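Local coordinates for protein AGR_C_4470p (Agrobacterium tumefaciens str. C58, PDB 2HQV) that is of unknown function but belongs to the ChuX/HutX haem-utilisation family and so may take part in the handling of haem, at residues Val65-Asp70 with Ile132-Arg137; Asn77-Trp82 with Gly100-Gly105; Gly83-Ile88 with Phe158-Arg163. All coordinates share one frame; numbering follows the deposited sequence.

In the fold
Contacts 1 and 3 are antiparallel strand pairings in the same six-stranded sheet, their centres about 14 Å apart. Contact 1, buried, joins the outermost strand 64-68 to 129-139 through four backbone bonds and one hydroxyl pair; contact 3, partly buried, joins 85-90 to 156-161, adding a salt bridge at one end and a selenomethionine-aromatic contact at the other, near the second subunit. Contact 2 has no strand pairing: the end of helix 72-79 meets the loop 100-105 through a leucine, an arginine and two waters. Its centre lies farthest from the chain centre, about 16 Å, yet it is largely buried, with Glu104 exposed. It touches contact 3 through Gly100 and Ile85, a probable backbone hydrogen bond.

Contact 1 (Val65-Asp70 with Ile132-Arg137); sequences VSAPAD and ITFVDR
Val65, Ser66 and Ala67 run antiparallel to Phe134, Thr133 and Ile132, the two strand axes coming within 4.4 Å at an angle of 160°. Val65-Phe134 and Ala67-Ile132 are hydrogen-bonded pairs, each with bonds in both directions. The two shortest are Phe134 N to Val65 O and Ala67 N to Ile132 O, both 2.7 Å; Ile132 N to Ala67 O is longer at 3.2 Å. Between them Ser66 and Thr133 form a non-hydrogen-bonded pair, where the backbones draw in to 4.0 Å between the two CA atoms. Here CA-H...O contacts supplement the ladder: Thr133 CA approaches Val65 O, and Ser66 CA approaches Ile132 O.

On the face carrying Ser66 and Thr133, the hydroxyls meet directly, Ser66 OG lying 2.7 Å from Thr133 OG1 in a hydrogen bond that either could donate. Each oxygen lies beside its own backbone N (chi1 -62° in Ser66, -49° in Thr133), which brings the two together across the pair. The opposite face carries Val65, Ala67, Ile132 and Phe134. The Phe134 ring presents its edge to strand 64-68: Val65 O lies in the ring plane, 3.3 Å from Phe134 CD1, and the methyl of Ala67 stands near that plane, its CB 4.2 Å from Phe134 CE1. Helices 72-79 and 172-185 cover this apolar face, with Ile75 touching Ala67, Ile132 and Phe134, while the Phe185 ring meets that of Phe134.

Val65 O thus receives the Phe134 amide while two C-H groups, Thr133 CA and Phe134 CD1, also crowd round it. The chemistry divides by face: side-chain polarity is paired within the sheet on one side, while the other offers hydrocarbon to the helices, and the backbone ladder holds 64-68, the outermost strand of the sheet in this chain, to strand 129-139.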
loop_
_atom_site.group_PDB
_atom_site.type_symbol
_atom_site.label_atom_id
_atom_site.label_comp_id
_atom_site.label_asym_id
_atom_site.label_seq_id
_atom_site.Cartn_x
_atom_site.Cartn_y
_atom_site.Cartn_z
ATOM N N VAL A 65 -15.498 6.326 -15.817
ATOM C CA VAL A 65 -16.893 5.998 -15.557
ATOM C C VAL A 65 -16.975 5.366 -14.179
ATOM O O VAL A 65 -16.333 4.346 -13.926
ATOM C CB VAL A 65 -17.435 4.997 -16.604
ATOM C CG1 VAL A 65 -18.906 4.699 -16.334
ATOM C CG2 VAL A 65 -17.251 5.562 -18.006
ATOM N N SER A 66 -17.765 5.972 -13.296
ATOM C CA SER A 66 -17.919 5.475 -11.930
ATOM C C SER A 66 -19.213 4.711 -11.668
ATOM O O SER A 66 -20.263 5.018 -12.233
ATOM C CB SER A 66 -17.840 6.638 -10.935
ATOM O OG SER A 66 -16.581 7.278 -10.978
ATOM N N ALA A 67 -19.116 3.713 -10.796
ATOM C CA ALA A 67 -20.254 2.909 -10.387
ATOM C C ALA A 67 -20.410 3.217 -8.903
ATOM O O ALA A 67 -19.445 3.617 -8.253
ATOM C CB ALA A 67 -19.957 1.421 -10.587
ATOM N N PRO A 68 -21.623 3.054 -8.350
ATOM C CA PRO A 68 -21.827 3.333 -6.924
ATOM C C PRO A 68 -21.142 2.286 -6.035
ATOM O O PRO A 68 -21.035 1.113 -6.404
ATOM C CB PRO A 68 -23.348 3.329 -6.790
ATOM C CG PRO A 68 -23.775 2.333 -7.838
ATOM C CD PRO A 68 -22.889 2.688 -9.011
ATOM N N ALA A 69 -20.676 2.720 -4.870
ATOM C CA ALA A 69 -19.986 1.842 -3.929
ATOM C C ALA A 69 -20.724 0.533 -3.629
ATOM O O ALA A 69 -20.093 -0.487 -3.351
ATOM C CB ALA A 69 -19.709 2.595 -2.632
ATOM N N ASP A 70 -22.051 0.555 -3.689
ATOM C CA ASP A 70 -22.831 -0.644 -3.407
ATOM C C ASP A 70 -22.620 -1.760 -4.433
ATOM O O ASP A 70 -23.074 -2.880 -4.233
ATOM C CB ASP A 70 -24.323 -0.304 -3.299
ATOM C CG ASP A 70 -24.892 0.252 -4.586
ATOM O OD1 ASP A 70 -24.848 -0.457 -5.610
ATOM O OD2 ASP A 70 -25.389 1.398 -4.568
ATOM N N ILE A 132 -16.353 3.359 -7.421
ATOM C CA ILE A 132 -15.511 2.433 -8.168
ATOM C C ILE A 132 -15.487 3.029 -9.568
ATOM O O ILE A 132 -16.513 3.066 -10.248
ATOM C CB ILE A 132 -16.119 1.016 -8.185
ATOM C CG1 ILE A 132 -16.236 0.498 -6.746
ATOM C CG2 ILE A 132 -15.237 0.075 -9.021
ATOM C CD1 ILE A 132 -17.070 -0.732 -6.601
ATOM N N THR A 133 -14.321 3.513 -9.982
ATOM C CA THR A 133 -14.182 4.166 -11.281
ATOM C C THR A 133 -13.367 3.389 -12.302
ATOM O O THR A 133 -12.216 3.024 -12.048
ATOM C CB THR A 133 -13.525 5.547 -11.119
ATOM O OG1 THR A 133 -14.194 6.266 -10.076
ATOM C CG2 THR A 133 -13.595 6.329 -12.437
ATOM N N PHE A 134 -13.979 3.166 -13.463
ATOM C CA PHE A 134 -13.341 2.455 -14.561
ATOM C C PHE A 134 -12.601 3.503 -15.386
ATOM O O PHE A 134 -13.224 4.375 -15.999
ATOM C CB PHE A 134 -14.400 1.744 -15.418
ATOM C CG PHE A 134 -15.172 0.697 -14.673
ATOM C CD1 PHE A 134 -16.150 1.054 -13.749
ATOM C CD2 PHE A 134 -14.900 -0.653 -14.877
ATOM C CE1 PHE A 134 -16.847 0.084 -13.035
ATOM C CE2 PHE A 134 -15.586 -1.636 -14.172
ATOM C CZ PHE A 134 -16.563 -1.273 -13.246
ATOM N N VAL A 135 -11.272 3.419 -15.382
ATOM C CA VAL A 135 -10.432 4.376 -16.095
ATOM C C VAL A 135 -9.869 3.774 -17.381
ATOM O O VAL A 135 -9.155 2.776 -17.361
ATOM C CB VAL A 135 -9.286 4.854 -15.176
ATOM C CG1 VAL A 135 -8.451 5.921 -15.866
ATOM C CG2 VAL A 135 -9.875 5.391 -13.868
ATOM N N ASP A 136 -10.215 4.401 -18.501
ATOM C CA ASP A 136 -9.800 3.950 -19.825
ATOM C C ASP A 136 -9.164 5.156 -20.517
ATOM O O ASP A 136 -9.864 6.002 -21.067
ATOM C CB ASP A 136 -11.043 3.473 -20.597
ATOM C CG ASP A 136 -10.729 3.007 -22.010
ATOM O OD1 ASP A 136 -9.600 3.246 -22.497
ATOM O OD2 ASP A 136 -11.630 2.398 -22.636
ATOM N N ARG A 137 -7.841 5.232 -20.468
ATOM C CA ARG A 137 -7.154 6.355 -21.066
ATOM C C ARG A 137 -5.758 6.061 -21.553
ATOM O O ARG A 137 -5.133 5.061 -21.198
ATOM C CB ARG A 137 -7.064 7.518 -20.082
ATOM C CG ARG A 137 -6.403 7.162 -18.767
ATOM C CD ARG A 137 -6.395 8.346 -17.815
ATOM N NE ARG A 137 -5.385 9.339 -18.173
ATOM C CZ ARG A 137 -4.104 9.278 -17.809
ATOM N NH1 ARG A 137 -3.660 8.271 -17.065
ATOM N NH2 ARG A 137 -3.261 10.218 -18.209
#

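Contact 2 (Asn77-Trp82 with Gly100-Gly105); sequences NEMRGW and GHLPEG
Arg80 lays its aliphatic chain across Leu102, with Arg80 CG 3.9 Å from Leu102 CB, and carries its guanidinium on to Glu104. A bend about the CG-CD bond (chi3 54°) turns the end of the chain along the loop. Arg80 NE gives Leu102 O a weak hydrogen bond, 3.2 Å long and bent to 133° at the hydrogen. Farther out, Glu104 CG rather than the carboxylate covers one guanidinium face, offset toward its rim. The salt bridge is correspondingly loose: Arg80 NH2 to Glu104 OE2 is 3.8 Å, with the oxygen well out of the guanidinium plane, so the attraction is one of charge without a directed N-H.

Farther along the same side chain, Leu102 CD1 rests 3.8 Å from Met79 CB and also touches CE of this selenomethionine. Two waters join the backbones. One accepts from Leu102 N and donates to Met79 O; the other donates to both Arg80 O and Leu102 O, the latter at 2.6 Å. Leu102 O is therefore approached by a water and by Arg80 NE.

A type I turn from Met79 to Trp82 leads on from helix 72-79, and the loop 100-105 leads from strand 94-100 to strand 105-108. Trp76 NE1 of that helix also bonds Pro103 O, Met79 packs on Val147 and Phe149 of strand 142-151, and Trp82 leans on helix 172-185.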
loop_
_atom_site.group_PDB
_atom_site.type_symbol
_atom_site.label_atom_id
_atom_site.label_comp_id
_atom_site.label_asym_id
_atom_site.label_seq_id
_atom_site.Cartn_x
_atom_site.Cartn_y
_atom_site.Cartn_z
ATOM N N ASN A 77 -16.804 -9.865 -7.885
ATOM C CA ASN A 77 -17.168 -11.191 -8.388
ATOM C C ASN A 77 -16.956 -11.241 -9.901
ATOM O O ASN A 77 -16.450 -12.224 -10.445
ATOM C CB ASN A 77 -18.632 -11.508 -8.067
ATOM C CG ASN A 77 -19.091 -12.817 -8.688
ATOM O OD1 ASN A 77 -18.580 -13.886 -8.354
ATOM N ND2 ASN A 77 -20.054 -12.738 -9.607
ATOM N N GLU A 78 -17.348 -10.166 -10.568
ATOM C CA GLU A 78 -17.204 -10.052 -12.010
ATOM C C GLU A 78 -15.729 -10.187 -12.404
ATOM O O GLU A 78 -15.366 -11.003 -13.259
ATOM C CB GLU A 78 -17.741 -8.691 -12.468
ATOM C CG GLU A 78 -17.999 -8.576 -13.947
ATOM C CD GLU A 78 -19.205 -9.387 -14.381
ATOM O OE1 GLU A 78 -20.345 -8.989 -14.053
ATOM O OE2 GLU A 78 -19.009 -10.425 -15.041
HETATM N N MSE A 79 -14.875 -9.396 -11.764
HETATM C CA MSE A 79 -13.450 -9.426 -12.082
HETATM C C MSE A 79 -12.776 -10.761 -11.769
HETATM O O MSE A 79 -11.783 -11.117 -12.397
HETATM C CB MSE A 79 -12.726 -8.288 -11.359
HETATM C CG MSE A 79 -13.221 -6.905 -11.771
HETATM SE SE MSE A 79 -12.141 -5.481 -11.007
HETATM C CE MSE A 79 -12.511 -5.788 -9.122
ATOM N N ARG A 80 -13.312 -11.500 -10.804
ATOM C CA ARG A 80 -12.735 -12.795 -10.463
ATOM C C ARG A 80 -12.788 -13.738 -11.666
ATOM O O ARG A 80 -12.067 -14.730 -11.718
ATOM C CB ARG A 80 -13.478 -13.425 -9.280
ATOM C CG ARG A 80 -13.255 -12.706 -7.954
ATOM C CD ARG A 80 -13.831 -13.504 -6.803
ATOM N NE ARG A 80 -13.298 -14.860 -6.813
ATOM C CZ ARG A 80 -14.007 -15.938 -7.125
ATOM N NH1 ARG A 80 -15.293 -15.826 -7.445
ATOM N NH2 ARG A 80 -13.423 -17.129 -7.141
ATOM N N GLY A 81 -13.642 -13.424 -12.635
ATOM C CA GLY A 81 -13.746 -14.269 -13.813
ATOM C C GLY A 81 -12.891 -13.757 -14.956
ATOM O O GLY A 81 -12.878 -14.346 -16.035
ATOM N N TRP A 82 -12.160 -12.671 -14.714
ATOM C CA TRP A 82 -11.314 -12.067 -15.745
ATOM C C TRP A 82 -9.969 -12.752 -15.946
ATOM O O TRP A 82 -9.241 -12.421 -16.877
ATOM C CB TRP A 82 -11.059 -10.591 -15.427
ATOM C CG TRP A 82 -12.255 -9.680 -15.528
ATOM C CD1 TRP A 82 -13.564 -10.039 -15.714
ATOM C CD2 TRP A 82 -12.245 -8.251 -15.416
ATOM N NE1 TRP A 82 -14.364 -8.920 -15.724
ATOM C CE2 TRP A 82 -13.582 -7.809 -15.544
ATOM C CE3 TRP A 82 -11.233 -7.300 -15.219
ATOM C CZ2 TRP A 82 -13.936 -6.451 -15.480
ATOM C CZ3 TRP A 82 -11.585 -5.944 -15.154
ATOM C CH2 TRP A 82 -12.929 -5.536 -15.286
ATOM N N GLY A 100 -2.103 -11.832 -10.646
ATOM C CA GLY A 100 -2.791 -12.986 -10.097
ATOM C C GLY A 100 -4.289 -12.925 -10.292
ATOM O O GLY A 100 -4.816 -11.901 -10.717
ATOM N N HIS A 101 -4.965 -14.035 -10.017
ATOM C CA HIS A 101 -6.416 -14.088 -10.122
ATOM C C HIS A 101 -6.955 -13.502 -8.825
ATOM O O HIS A 101 -6.331 -13.637 -7.777
ATOM C CB HIS A 101 -6.912 -15.535 -10.246
ATOM C CG HIS A 101 -6.640 -16.163 -11.577
ATOM N ND1 HIS A 101 -5.373 -16.508 -11.998
ATOM C CD2 HIS A 101 -7.477 -16.500 -12.590
ATOM C CE1 HIS A 101 -5.441 -17.030 -13.211
ATOM N NE2 HIS A 101 -6.706 -17.035 -13.592
ATOM N N LEU A 102 -8.095 -12.830 -8.887
ATOM C CA LEU A 102 -8.679 -12.285 -7.669
ATOM C C LEU A 102 -9.393 -13.410 -6.928
ATOM O O LEU A 102 -10.242 -14.099 -7.502
ATOM C CB LEU A 102 -9.664 -11.167 -8.003
ATOM C CG LEU A 102 -9.025 -9.881 -8.518
ATOM C CD1 LEU A 102 -10.086 -8.805 -8.704
ATOM C CD2 LEU A 102 -7.971 -9.429 -7.523
ATOM N N PRO A 103 -9.054 -13.623 -5.643
ATOM C CA PRO A 103 -9.694 -14.688 -4.866
ATOM C C PRO A 103 -11.031 -14.272 -4.274
ATOM O O PRO A 103 -11.394 -13.096 -4.287
ATOM C CB PRO A 103 -8.668 -14.975 -3.779
ATOM C CG PRO A 103 -8.172 -13.607 -3.463
ATOM C CD PRO A 103 -7.996 -12.968 -4.851
ATOM N N GLU A 104 -11.758 -15.251 -3.747
ATOM C CA GLU A 104 -13.046 -14.995 -3.126
ATOM C C GLU A 104 -12.779 -14.287 -1.809
ATOM O O GLU A 104 -11.718 -14.465 -1.204
ATOM C CB GLU A 104 -13.777 -16.309 -2.848
ATOM C CG GLU A 104 -13.851 -17.247 -4.041
ATOM C CD GLU A 104 -14.559 -18.550 -3.711
ATOM O OE1 GLU A 104 -14.183 -19.200 -2.712
ATOM O OE2 GLU A 104 -15.490 -18.921 -4.452
ATOM N N GLY A 105 -13.737 -13.484 -1.369
ATOM C CA GLY A 105 -13.563 -12.775 -0.119
ATOM C C GLY A 105 -14.738 -12.975 0.819
ATOM O O GLY A 105 -15.852 -13.246 0.383
HETATM O O HOH W 1 -9.345 -12.439 -11.446
HETATM O O HOH W 2 -10.379 -15.697 -9.569
#

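Contact 3 (Gly83-Ile88 with Phe158-Arg163); sequences GEILMI and FKIFVR
Arg163 and Glu84 cross obliquely, the guanidinium and carboxylate planes 73° apart, and Glu84 OE1 reaches Arg163 NH1 at 3.1 Å in a salt bridge near the guanidinium plane. Glu84 is fully extended to make this reach, whereas Arg163 folds back through bends about its CB-CG and CG-CD bonds. Its bent chain passes over the backbone of the facing segment, so that Arg163 CD lies 3.4 Å from Leu86 CB.

Beyond this end the strands pair antiparallel, their short axes at 163°. Leu86 and Phe161 exchange two amide bonds, with Phe161 N to Leu86 O at 2.8 Å and almost straight (177°); Ile88 and Lys159 form the next hydrogen-bonded pair. On the face bearing Leu86, Ile88 and Phe161, the Phe161 ring is reached at CD2 by Ile88 CD1, 3.5 Å away, the methyl approaching at a slant.

Ile85, Met87 and Ile160 lie on the other face. Ile160 CG2 packs on Ile85 CG1 at 3.7 Å. The selenomethionine Met87 is bent at chi2 and chi3 and crosses Phe158 at about a right angle, its SE 4.7 Å from the centroid of the Phe158 ring and standing obliquely to it: a Met-aromatic contact. The exact place of its terminal methyl is doubtful, since it clashes with Lys159 O. Met87 and Phe158 also pack on Leu96 and Ile94, respectively, of the second subunit, and Phe158 stacks on Phe149 of strand 142-151.

This pairing joins strands distant in sequence inside the six-stranded antiparallel sheet, in which 85-90 lies between 94-100 and 156-161. Gln174 of helix 172-185 bonds both Glu84 O and Arg163 N, tying the salt-bridged end to the helix packed on this ChuX/HutX-family sheet.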
loop_
_atom_site.group_PDB
_atom_site.type_symbol
_atom_site.label_atom_id
_atom_site.label_comp_id
_atom_site.label_asym_id
_atom_site.label_seq_id
_atom_site.Cartn_x
_atom_site.Cartn_y
_atom_site.Cartn_z
ATOM N N GLY A 83 -9.633 -13.700 -15.082
ATOM C CA GLY A 83 -8.358 -14.376 -15.213
ATOM C C GLY A 83 -7.289 -13.638 -14.429
ATOM O O GLY A 83 -7.593 -12.967 -13.444
ATOM N N GLU A 84 -6.038 -13.744 -14.861
ATOM C CA GLU A 84 -4.950 -13.074 -14.157
ATOM C C GLU A 84 -4.888 -11.581 -14.471
ATOM O O GLU A 84 -4.625 -11.184 -15.601
ATOM C CB GLU A 84 -3.605 -13.724 -14.506
ATOM C CG GLU A 84 -2.431 -13.171 -13.702
ATOM C CD GLU A 84 -1.088 -13.720 -14.160
ATOM O OE1 GLU A 84 -0.053 -13.336 -13.578
ATOM O OE2 GLU A 84 -1.067 -14.536 -15.103
ATOM N N ILE A 85 -5.139 -10.760 -13.461
ATOM C CA ILE A 85 -5.096 -9.313 -13.625
ATOM C C ILE A 85 -3.867 -8.768 -12.893
ATOM O O ILE A 85 -3.018 -9.533 -12.439
ATOM C CB ILE A 85 -6.396 -8.648 -13.068
ATOM C CG1 ILE A 85 -6.710 -9.146 -11.649
ATOM C CG2 ILE A 85 -7.566 -8.982 -13.978
ATOM C CD1 ILE A 85 -5.741 -8.676 -10.556
ATOM N N LEU A 86 -3.751 -7.451 -12.794
ATOM C CA LEU A 86 -2.627 -6.877 -12.074
ATOM C C LEU A 86 -3.170 -5.996 -10.956
ATOM O O LEU A 86 -3.853 -5.008 -11.208
ATOM C CB LEU A 86 -1.733 -6.048 -13.003
ATOM C CG LEU A 86 -0.530 -5.409 -12.294
ATOM C CD1 LEU A 86 0.371 -6.504 -11.743
ATOM C CD2 LEU A 86 0.248 -4.519 -13.265
HETATM N N MSE A 87 -2.884 -6.388 -9.722
HETATM C CA MSE A 87 -3.319 -5.644 -8.553
HETATM C C MSE A 87 -2.242 -4.631 -8.187
HETATM O O MSE A 87 -1.064 -4.975 -8.102
HETATM C CB MSE A 87 -3.561 -6.602 -7.379
HETATM C CG MSE A 87 -3.413 -5.948 -6.011
HETATM SE SE MSE A 87 -4.860 -4.762 -5.432
HETATM C CE MSE A 87 -5.150 -3.682 -6.938
ATOM N N ILE A 88 -2.636 -3.380 -7.986
ATOM C CA ILE A 88 -1.662 -2.355 -7.625
ATOM C C ILE A 88 -2.089 -1.490 -6.442
ATOM O O ILE A 88 -3.190 -0.943 -6.414
ATOM C CB ILE A 88 -1.356 -1.412 -8.804
ATOM C CG1 ILE A 88 -0.837 -2.213 -9.997
ATOM C CG2 ILE A 88 -0.300 -0.378 -8.381
ATOM C CD1 ILE A 88 -0.455 -1.348 -11.189
ATOM N N PHE A 158 -6.992 1.004 -4.148
ATOM C CA PHE A 158 -6.167 0.078 -4.914
ATOM C C PHE A 158 -6.716 0.117 -6.328
ATOM O O PHE A 158 -7.798 0.669 -6.559
ATOM C CB PHE A 158 -6.229 -1.343 -4.332
ATOM C CG PHE A 158 -7.593 -1.974 -4.389
ATOM C CD1 PHE A 158 -7.970 -2.758 -5.477
ATOM C CD2 PHE A 158 -8.505 -1.776 -3.358
ATOM C CE1 PHE A 158 -9.248 -3.339 -5.534
ATOM C CE2 PHE A 158 -9.775 -2.346 -3.404
ATOM C CZ PHE A 158 -10.147 -3.127 -4.494
ATOM N N LYS A 159 -5.973 -0.459 -7.269
ATOM C CA LYS A 159 -6.379 -0.459 -8.672
ATOM C C LYS A 159 -6.191 -1.839 -9.291
ATOM O O LYS A 159 -5.224 -2.521 -8.998
ATOM C CB LYS A 159 -5.520 0.537 -9.462
ATOM C CG LYS A 159 -5.536 1.961 -8.938
ATOM C CD LYS A 159 -4.469 2.826 -9.613
ATOM C CE LYS A 159 -4.475 4.247 -9.037
ATOM N NZ LYS A 159 -3.438 5.132 -9.651
ATOM N N ILE A 160 -7.115 -2.246 -10.150
ATOM C CA ILE A 160 -6.998 -3.533 -10.826
ATOM C C ILE A 160 -6.795 -3.189 -12.305
ATOM O O ILE A 160 -7.653 -2.554 -12.923
ATOM C CB ILE A 160 -8.283 -4.391 -10.698
ATOM C CG1 ILE A 160 -8.638 -4.619 -9.225
ATOM C CG2 ILE A 160 -8.087 -5.723 -11.425
ATOM C CD1 ILE A 160 -7.582 -5.381 -8.423
ATOM N N PHE A 161 -5.658 -3.596 -12.856
ATOM C CA PHE A 161 -5.345 -3.327 -14.248
ATOM C C PHE A 161 -5.549 -4.524 -15.156
ATOM O O PHE A 161 -5.326 -5.665 -14.756
ATOM C CB PHE A 161 -3.891 -2.869 -14.385
ATOM C CG PHE A 161 -3.685 -1.422 -14.093
ATOM C CD1 PHE A 161 -3.633 -0.497 -15.129
ATOM C CD2 PHE A 161 -3.576 -0.972 -12.782
ATOM C CE1 PHE A 161 -3.476 0.864 -14.866
ATOM C CE2 PHE A 161 -3.417 0.392 -12.507
ATOM C CZ PHE A 161 -3.368 1.308 -13.554
ATOM N N VAL A 162 -5.984 -4.247 -16.382
ATOM C CA VAL A 162 -6.151 -5.286 -17.388
ATOM C C VAL A 162 -4.714 -5.593 -17.837
ATOM O O VAL A 162 -3.917 -4.680 -18.043
ATOM C CB VAL A 162 -6.981 -4.762 -18.586
ATOM C CG1 VAL A 162 -6.912 -5.740 -19.749
ATOM C CG2 VAL A 162 -8.432 -4.575 -18.158
ATOM N N ARG A 163 -4.383 -6.869 -17.975
ATOM C CA ARG A 163 -3.034 -7.261 -18.376
ATOM C C ARG A 163 -2.760 -7.132 -19.867
ATOM O O ARG A 163 -3.672 -6.946 -20.668
ATOM C CB ARG A 163 -2.759 -8.704 -17.946
ATOM C CG ARG A 163 -2.866 -8.933 -16.451
ATOM C CD ARG A 163 -1.826 -8.132 -15.690
ATOM N NE ARG A 163 -0.475 -8.649 -15.888
ATOM C CZ ARG A 163 -0.089 -9.867 -15.530
ATOM N NH1 ARG A 163 -0.954 -10.692 -14.956
ATOM N NH2 ARG A 163 1.164 -10.258 -15.733
#